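Local coordinates for enolase from the environmental genome shotgun sequencing of the Sargasso Sea (PDB 2QGY), which is of unknown function but belongs to the enolase superfamily and probably carries out magnesium-dependent chemistry on a carboxylate substrate, at residues W50-S55 / S308-A313; L16-T21 / K35-K40. All coordinates share one frame; numbering follows the deposited sequence.

Contact 1 of 2, residues W50-S55 / S308-A313; sequences WGEAFS and SVSASA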
ATOM      1  N   TRP A  50     -10.341 -13.329 -17.629  1.00 17.58           N
ATOM      2  CA  TRP A  50     -10.373 -13.651 -16.209  1.00 16.86           C
ATOM      3  C   TRP A  50      -9.137 -13.116 -15.488  1.00 16.41           C
ATOM      4  O   TRP A  50      -8.015 -13.222 -16.008  1.00 15.98           O
ATOM      5  CB  TRP A  50     -10.423 -15.155 -16.023  1.00 17.87           C
ATOM      6  CG  TRP A  50     -11.714 -15.754 -16.437  1.00 20.67           C
ATOM      7  CD1 TRP A  50     -12.051 -16.218 -17.680  1.00 23.44           C
ATOM      8  CD2 TRP A  50     -12.840 -15.985 -15.594  1.00 20.05           C
ATOM      9  NE1 TRP A  50     -13.344 -16.711 -17.665  1.00 23.83           N
ATOM     10  CE2 TRP A  50     -13.847 -16.581 -16.393  1.00 23.07           C
ATOM     11  CE3 TRP A  50     -13.104 -15.733 -14.231  1.00 21.33           C
ATOM     12  CZ2 TRP A  50     -15.107 -16.950 -15.868  1.00 22.10           C
ATOM     13  CZ3 TRP A  50     -14.354 -16.086 -13.704  1.00 21.90           C
ATOM     14  CH2 TRP A  50     -15.349 -16.682 -14.533  1.00 20.19           C
ATOM     15  N   GLY A  51      -9.374 -12.568 -14.293  1.00 16.12           N
ATOM     16  CA  GLY A  51      -8.324 -12.013 -13.426  1.00 15.57           C
ATOM     17  C   GLY A  51      -8.583 -12.476 -12.004  1.00 16.30           C
ATOM     18  O   GLY A  51      -9.662 -12.983 -11.665  1.00 16.53           O
ATOM     19  N   GLU A  52      -7.577 -12.295 -11.161  1.00 15.79           N
ATOM     20  CA  GLU A  52      -7.686 -12.631  -9.755  1.00 15.38           C
ATOM     21  C   GLU A  52      -6.800 -11.646  -9.006  1.00 15.02           C
ATOM     22  O   GLU A  52      -5.714 -11.341  -9.479  1.00 14.87           O
ATOM     23  CB  GLU A  52      -7.215 -14.064  -9.499  1.00 15.60           C
ATOM     24  CG  GLU A  52      -7.384 -14.472  -8.013  1.00 14.18           C
ATOM     25  CD  GLU A  52      -7.350 -15.966  -7.714  1.00 15.10           C
ATOM     26  OE1 GLU A  52      -7.254 -16.834  -8.637  1.00 14.93           O
ATOM     27  OE2 GLU A  52      -7.417 -16.287  -6.500  1.00 17.09           O
ATOM     28  N   ALA A  53      -7.309 -11.087  -7.907  1.00 14.22           N
ATOM     29  CA  ALA A  53      -6.569 -10.143  -7.058  1.00 13.33           C
ATOM     30  C   ALA A  53      -6.077 -10.880  -5.832  1.00 14.39           C
ATOM     31  O   ALA A  53      -6.785 -11.758  -5.309  1.00 15.58           O
ATOM     32  CB  ALA A  53      -7.481  -8.999  -6.577  1.00 13.15           C
ATOM     33  N   PHE A  54      -4.885 -10.508  -5.369  1.00 13.23           N
ATOM     34  CA  PHE A  54      -4.403 -11.064  -4.120  1.00 14.70           C
ATOM     35  C   PHE A  54      -5.264 -10.509  -2.977  1.00 14.97           C
ATOM     36  O   PHE A  54      -5.280  -9.316  -2.731  1.00 14.64           O
ATOM     37  CB  PHE A  54      -2.917 -10.781  -3.916  1.00 14.40           C
ATOM     38  CG  PHE A  54      -2.453 -11.188  -2.571  1.00 14.82           C
ATOM     39  CD1 PHE A  54      -2.259 -12.523  -2.290  1.00 16.49           C
ATOM     40  CD2 PHE A  54      -2.302 -10.250  -1.576  1.00 17.88           C
ATOM     41  CE1 PHE A  54      -1.849 -12.935  -1.034  1.00 16.66           C
ATOM     42  CE2 PHE A  54      -1.895 -10.648  -0.271  1.00 17.46           C
ATOM     43  CZ  PHE A  54      -1.686 -11.990  -0.017  1.00 17.99           C
ATOM     44  N   SER A  55      -5.991 -11.375  -2.290  1.00 16.06           N
ATOM     45  CA  SER A  55      -6.966 -10.889  -1.295  1.00 17.37           C
ATOM     46  C   SER A  55      -6.363 -10.785   0.091  1.00 17.64           C
ATOM     47  O   SER A  55      -5.463 -11.544   0.441  1.00 18.29           O
ATOM     48  CB  SER A  55      -8.216 -11.781  -1.254  1.00 18.98           C
ATOM     49  OG  SER A  55      -7.866 -13.030  -0.735  1.00 24.27           O
ATOM     50  N   SER A 308      -6.747 -21.527  -9.495  1.00 15.97           N
ATOM     51  CA  SER A 308      -7.359 -21.359 -10.798  1.00 15.96           C
ATOM     52  C   SER A 308      -6.676 -20.217 -11.556  1.00 15.71           C
ATOM     53  O   SER A 308      -5.608 -20.430 -12.148  1.00 17.20           O
ATOM     54  CB  SER A 308      -8.896 -21.183 -10.671  1.00 16.69           C
ATOM     55  OG  SER A 308      -9.305 -19.981  -9.996  1.00 17.77           O
ATOM     56  N   VAL A 309      -7.244 -19.018 -11.507  1.00 15.95           N
ATOM     57  CA  VAL A 309      -6.787 -17.885 -12.360  1.00 16.11           C
ATOM     58  C   VAL A 309      -5.358 -17.425 -11.989  1.00 16.45           C
ATOM     59  O   VAL A 309      -4.468 -17.370 -12.847  1.00 17.55           O
ATOM     60  CB  VAL A 309      -7.790 -16.682 -12.316  1.00 16.52           C
ATOM     61  CG1 VAL A 309      -7.327 -15.570 -13.204  1.00 16.01           C
ATOM     62  CG2 VAL A 309      -9.200 -17.133 -12.765  1.00 16.61           C
ATOM     63  N   SER A 310      -5.136 -17.130 -10.718  1.00 16.22           N
ATOM     64  CA  SER A 310      -3.776 -16.765 -10.246  1.00 15.58           C
ATOM     65  C   SER A 310      -2.735 -17.833 -10.570  1.00 15.20           C
ATOM     66  O   SER A 310      -1.645 -17.507 -11.074  1.00 15.22           O
ATOM     67  CB  SER A 310      -3.771 -16.516  -8.751  1.00 15.72           C
ATOM     68  OG  SER A 310      -4.532 -15.379  -8.422  1.00 16.43           O
ATOM     69  N   ALA A 311      -3.041 -19.096 -10.286  1.00 15.14           N
ATOM     70  CA  ALA A 311      -2.056 -20.155 -10.585  1.00 16.41           C
ATOM     71  C   ALA A 311      -1.731 -20.203 -12.079  1.00 16.06           C
ATOM     72  O   ALA A 311      -0.566 -20.364 -12.459  1.00 16.65           O
ATOM     73  CB  ALA A 311      -2.496 -21.554 -10.040  1.00 16.58           C
ATOM     74  N   SER A 312      -2.741 -20.077 -12.940  1.00 15.97           N
ATOM     75  CA  SER A 312      -2.476 -20.114 -14.381  1.00 15.92           C
ATOM     76  C   SER A 312      -1.598 -18.967 -14.842  1.00 15.94           C
ATOM     77  O   SER A 312      -0.670 -19.171 -15.624  1.00 15.52           O
ATOM     78  CB  SER A 312      -3.777 -20.118 -15.179  1.00 16.24           C
ATOM     79  OG  SER A 312      -3.467 -20.254 -16.557  1.00 18.44           O
ATOM     80  N   ALA A 313      -1.882 -17.753 -14.365  1.00 15.36           N
ATOM     81  CA  ALA A 313      -1.032 -16.594 -14.687  1.00 15.12           C
ATOM     82  C   ALA A 313       0.406 -16.851 -14.223  1.00 14.58           C
ATOM     83  O   ALA A 313       1.377 -16.595 -14.968  1.00 14.79           O
ATOM     84  CB  ALA A 313      -1.590 -15.345 -14.010  1.00 15.28           C
TER
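The carboxylate of E52 meets the start of helix 309-320. S310 N reaches E52 OE1 at 3.0 Å and comes from above the carboxylate plane, 41° out of it. The bond itself is nearly straight. S310 OG lies alongside the same chain, 3.0 Å from E52 CG and 3.1 Å from E52 OE1, but its angle is too poor for a hydrogen bond. Its partner is the hydroxyl of S277. E52 OE1 also bonds to S306 OG, so two bonds grip this buried oxygen. The second flat group is the indole of W50. V309 CG2 approaches it obliquely and sits 4.0 Å from W50 CB, so it is the root of W50 that packs on V309. The rest of the indole leads away from the helix and meets the ring of W19, the two planes about 15° apart.

Strand 48-53 belongs to the N-terminal sheet of the enolase superfamily fold, and helix 309-320 belongs to the C-terminal barrel domain, so the contact lies in the interface between the two domains. The axes of strand 50-53 and helix 309-313 run almost at right angles, 7.7 Å apart at their closest approach.

With CG anti to the backbone N (chi1 -177°) and an extended chain beyond it, E52 reaches from the strand to the helix start. V309 packs beside E52, with V309 CB 3.9 Å from E52 CB. V309 CG1 rests on the backbone of G51, 3.5 Å from G51 C.

Contact 2 of 2, residues L16-T21 / K35-K40; sequences LKIWIT and KFIIIK
K35 meets T21 and I20 at the end of strand 13-21, beside the loop that leads to strand 37-43. K35 CB lies 3.1 Å from T21 O and also packs on I20 CG2. T21 O is buried here and has no hydrogen-bond partner. The amine of K35 leads away to N23.

F36 N donates to T21 OG1 at 2.8 Å. The hydroxyl stands between the backbone N and the carbonyl carbon (chi1 61°), which turns it to this amide. T21 OG1 also touches F36 CD2 at 3.3 Å, and the ring goes on to meet Y333. F36 O in turn accepts the amide of T21.

I37 faces I20 as a non-hydrogen-bonded pair. I37 CG2 lies beside I18 CG2 at 4.0 Å, both side chains pointing the same way. I38 pairs with W19 through two backbone bonds. I38 O takes the amide of W19 almost head-on and also lies in the plane of the indole, at its edge, 3.4 Å from W19 CE3. K17 CG rests over one face of this ring, near the rim.

This is an antiparallel pairing in the four-stranded sheet of the enolase superfamily N-terminal domain. Strand 373-379 flanks 13-21 on its other side, and 48-53 flanks 37-43.

I39 faces I18, and I39 CG2 packs on I18 CG1 at 3.9 Å. I18, I20, I37 and I39 share one face of the sheet, where helix 60-74 lies against I18. On the other face K40 runs beside W19, with K40 CB 4.0 Å from W19 CZ3. Its backbone makes two bonds with K17. Its amine leaves the pair to form salt bridges with E48 and E366.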
ATOM      1  N   LEU A  16     -18.333  -6.088 -16.130  1.00 20.26           N
ATOM      2  CA  LEU A  16     -17.482  -6.597 -15.049  1.00 19.53           C
ATOM      3  C   LEU A  16     -18.304  -7.484 -14.143  1.00 19.46           C
ATOM      4  O   LEU A  16     -19.398  -7.112 -13.731  1.00 19.14           O
ATOM      5  CB  LEU A  16     -16.860  -5.444 -14.243  1.00 19.27           C
ATOM      6  CG  LEU A  16     -16.031  -5.776 -12.968  1.00 18.92           C
ATOM      7  CD1 LEU A  16     -14.742  -6.496 -13.295  1.00 19.06           C
ATOM      8  CD2 LEU A  16     -15.736  -4.486 -12.184  1.00 20.61           C
ATOM      9  N   LYS A  17     -17.737  -8.641 -13.804  1.00 19.74           N
ATOM     10  CA  LYS A  17     -18.230  -9.447 -12.701  1.00 19.45           C
ATOM     11  C   LYS A  17     -17.086  -9.717 -11.719  1.00 18.23           C
ATOM     12  O   LYS A  17     -15.950  -9.997 -12.128  1.00 17.37           O
ATOM     13  CB  LYS A  17     -18.729 -10.779 -13.240  1.00 20.79           C
ATOM     14  CG  LYS A  17     -19.416 -11.691 -12.195  1.00 26.56           C
ATOM     15  CD  LYS A  17     -20.600 -11.037 -11.482  1.00 33.04           C
ATOM     16  CE  LYS A  17     -21.257 -11.981 -10.458  1.00 31.57           C
ATOM     17  NZ  LYS A  17     -22.246 -12.905 -11.122  1.00 34.88           N
ATOM     18  N   ILE A  18     -17.421  -9.654 -10.443  1.00 16.58           N
ATOM     19  CA  ILE A  18     -16.466  -9.963  -9.368  1.00 16.38           C
ATOM     20  C   ILE A  18     -17.144 -10.945  -8.424  1.00 16.74           C
ATOM     21  O   ILE A  18     -18.318 -10.745  -8.060  1.00 16.64           O
ATOM     22  CB  ILE A  18     -16.057  -8.691  -8.572  1.00 16.49           C
ATOM     23  CG1 ILE A  18     -15.452  -7.640  -9.480  1.00 15.04           C
ATOM     24  CG2 ILE A  18     -15.048  -9.062  -7.389  1.00 15.27           C
ATOM     25  CD1 ILE A  18     -15.140  -6.290  -8.776  1.00 17.23           C
ATOM     26  N   TRP A  19     -16.415 -11.991  -8.021  1.00 16.30           N
ATOM     27  CA  TRP A  19     -16.858 -12.869  -6.939  1.00 16.63           C
ATOM     28  C   TRP A  19     -15.834 -12.772  -5.841  1.00 16.98           C
ATOM     29  O   TRP A  19     -14.633 -12.753  -6.128  1.00 16.05           O
ATOM     30  CB  TRP A  19     -16.861 -14.328  -7.386  1.00 18.41           C
ATOM     31  CG  TRP A  19     -17.819 -14.691  -8.467  1.00 19.87           C
ATOM     32  CD1 TRP A  19     -19.032 -15.287  -8.299  1.00 22.30           C
ATOM     33  CD2 TRP A  19     -17.623 -14.560  -9.885  1.00 20.94           C
ATOM     34  NE1 TRP A  19     -19.629 -15.511  -9.522  1.00 22.09           N
ATOM     35  CE2 TRP A  19     -18.787 -15.074 -10.513  1.00 22.00           C
ATOM     36  CE3 TRP A  19     -16.581 -14.060 -10.689  1.00 19.92           C
ATOM     37  CZ2 TRP A  19     -18.940 -15.098 -11.902  1.00 20.76           C
ATOM     38  CZ3 TRP A  19     -16.744 -14.066 -12.084  1.00 21.66           C
ATOM     39  CH2 TRP A  19     -17.903 -14.610 -12.667  1.00 21.95           C
ATOM     40  N   ILE A  20     -16.303 -12.708  -4.591  1.00 15.90           N
ATOM     41  CA  ILE A  20     -15.420 -12.955  -3.451  1.00 16.78           C
ATOM     42  C   ILE A  20     -15.876 -14.246  -2.787  1.00 16.68           C
ATOM     43  O   ILE A  20     -17.011 -14.331  -2.284  1.00 15.30           O
ATOM     44  CB  ILE A  20     -15.510 -11.800  -2.434  1.00 16.73           C
ATOM     45  CG1 ILE A  20     -15.148 -10.471  -3.117  1.00 18.02           C
ATOM     46  CG2 ILE A  20     -14.675 -12.133  -1.162  1.00 16.44           C
ATOM     47  CD1 ILE A  20     -15.224  -9.256  -2.166  1.00 17.76           C
ATOM     48  N   THR A  21     -15.028 -15.271  -2.816  1.00 17.59           N
ATOM     49  CA  THR A  21     -15.438 -16.557  -2.272  1.00 18.40           C
ATOM     50  C   THR A  21     -15.510 -16.503  -0.731  1.00 19.21           C
ATOM     51  O   THR A  21     -14.771 -15.760  -0.086  1.00 19.34           O
ATOM     52  CB  THR A  21     -14.570 -17.740  -2.778  1.00 18.75           C
ATOM     53  OG1 THR A  21     -13.191 -17.563  -2.383  1.00 20.35           O
ATOM     54  CG2 THR A  21     -14.640 -17.820  -4.316  1.00 18.66           C
ATOM     55  N   LYS A  35     -10.573 -16.137   1.532  1.00 17.54           N
ATOM     56  CA  LYS A  35     -11.512 -15.595   0.547  1.00 16.82           C
ATOM     57  C   LYS A  35     -10.711 -15.212  -0.718  1.00 18.02           C
ATOM     58  O   LYS A  35      -9.642 -14.567  -0.622  1.00 18.20           O
ATOM     59  CB  LYS A  35     -12.250 -14.377   1.101  1.00 16.80           C
ATOM     60  CG  LYS A  35     -12.983 -14.640   2.407  1.00 18.57           C
ATOM     61  CD  LYS A  35     -13.930 -13.490   2.753  1.00 19.46           C
ATOM     62  CE  LYS A  35     -14.737 -13.755   4.039  1.00 20.99           C
ATOM     63  NZ  LYS A  35     -13.875 -13.940   5.235  1.00 23.90           N
ATOM     64  N   PHE A  36     -11.175 -15.641  -1.895  1.00 16.44           N
ATOM     65  CA  PHE A  36     -10.517 -15.263  -3.154  1.00 16.45           C
ATOM     66  C   PHE A  36     -11.353 -14.176  -3.844  1.00 16.84           C
ATOM     67  O   PHE A  36     -12.553 -14.101  -3.623  1.00 16.86           O
ATOM     68  CB  PHE A  36     -10.386 -16.495  -4.065  1.00 15.69           C
ATOM     69  CG  PHE A  36      -9.718 -17.678  -3.400  1.00 18.87           C
ATOM     70  CD1 PHE A  36      -8.444 -17.561  -2.863  1.00 16.79           C
ATOM     71  CD2 PHE A  36     -10.353 -18.916  -3.341  1.00 20.06           C
ATOM     72  CE1 PHE A  36      -7.798 -18.681  -2.287  1.00 20.15           C
ATOM     73  CE2 PHE A  36      -9.732 -20.018  -2.773  1.00 21.33           C
ATOM     74  CZ  PHE A  36      -8.456 -19.902  -2.236  1.00 19.23           C
ATOM     75  N   ILE A  37     -10.700 -13.367  -4.675  1.00 15.94           N
ATOM     76  CA  ILE A  37     -11.340 -12.311  -5.439  1.00 15.63           C
ATOM     77  C   ILE A  37     -11.028 -12.626  -6.890  1.00 15.21           C
ATOM     78  O   ILE A  37      -9.909 -12.454  -7.337  1.00 14.02           O
ATOM     79  CB  ILE A  37     -10.765 -10.924  -5.075  1.00 15.18           C
ATOM     80  CG1 ILE A  37     -10.905 -10.681  -3.560  1.00 14.92           C
ATOM     81  CG2 ILE A  37     -11.402  -9.824  -5.970  1.00 14.08           C
ATOM     82  CD1 ILE A  37     -10.130  -9.418  -3.036  1.00 15.51           C
ATOM     83  N   ILE A  38     -12.040 -13.079  -7.609  1.00 15.07           N
ATOM     84  CA  ILE A  38     -11.876 -13.487  -9.001  1.00 15.63           C
ATOM     85  C   ILE A  38     -12.777 -12.591  -9.844  1.00 15.51           C
ATOM     86  O   ILE A  38     -13.900 -12.336  -9.449  1.00 17.01           O
ATOM     87  CB  ILE A  38     -12.256 -14.946  -9.152  1.00 16.26           C
ATOM     88  CG1 ILE A  38     -11.244 -15.794  -8.345  1.00 17.84           C
ATOM     89  CG2 ILE A  38     -12.232 -15.335 -10.623  1.00 15.91           C
ATOM     90  CD1 ILE A  38     -11.514 -17.260  -8.333  1.00 19.26           C
ATOM     91  N   ILE A  39     -12.267 -12.084 -10.963  1.00 15.93           N
ATOM     92  CA  ILE A  39     -13.062 -11.192 -11.818  1.00 15.81           C
ATOM     93  C   ILE A  39     -13.179 -11.721 -13.241  1.00 16.33           C
ATOM     94  O   ILE A  39     -12.332 -12.471 -13.717  1.00 16.24           O
ATOM     95  CB  ILE A  39     -12.493  -9.734 -11.826  1.00 15.14           C
ATOM     96  CG1 ILE A  39     -11.301  -9.586 -12.788  1.00 13.66           C
ATOM     97  CG2 ILE A  39     -12.091  -9.304 -10.405  1.00 18.39           C
ATOM     98  CD1 ILE A  39     -10.847  -8.122 -12.943  1.00 14.87           C
ATOM     99  N   LYS A  40     -14.248 -11.308 -13.925  1.00 17.68           N
ATOM    100  CA  LYS A  40     -14.368 -11.574 -15.344  1.00 18.39           C
ATOM    101  C   LYS A  40     -14.784 -10.262 -15.998  1.00 18.00           C
ATOM    102  O   LYS A  40     -15.752  -9.641 -15.579  1.00 17.88           O
ATOM    103  CB  LYS A  40     -15.429 -12.651 -15.614  1.00 18.30           C
ATOM    104  CG  LYS A  40     -15.387 -13.082 -17.061  1.00 20.23           C
ATOM    105  CD  LYS A  40     -16.485 -14.111 -17.419  1.00 21.86           C
ATOM    106  CE  LYS A  40     -17.781 -13.455 -17.808  1.00 23.70           C
ATOM    107  NZ  LYS A  40     -18.766 -14.552 -18.167  1.00 27.98           N
TER

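How the contacts relate
From the N terminus, strand 13-21 comes first. The chain then loops back without helix or strand, and contact 2 closes that loop by pairing 16-21 with 35-40. Strand 37-43 leads directly into 48-53, where contact 1 opens. Contact 1 closes only after 252 residues, about half of them helical, on helix 309-320. The two contacts lie in series and neither nest nor cross. Their centres are about 10 Å apart. They join through neighbouring strands 37-43 and 48-53, with G51 O 2.8 Å from I39 N. Contact 2 pairs the two middle strands of the N-terminal sheet; contact 1 ties that sheet to the barrel domain.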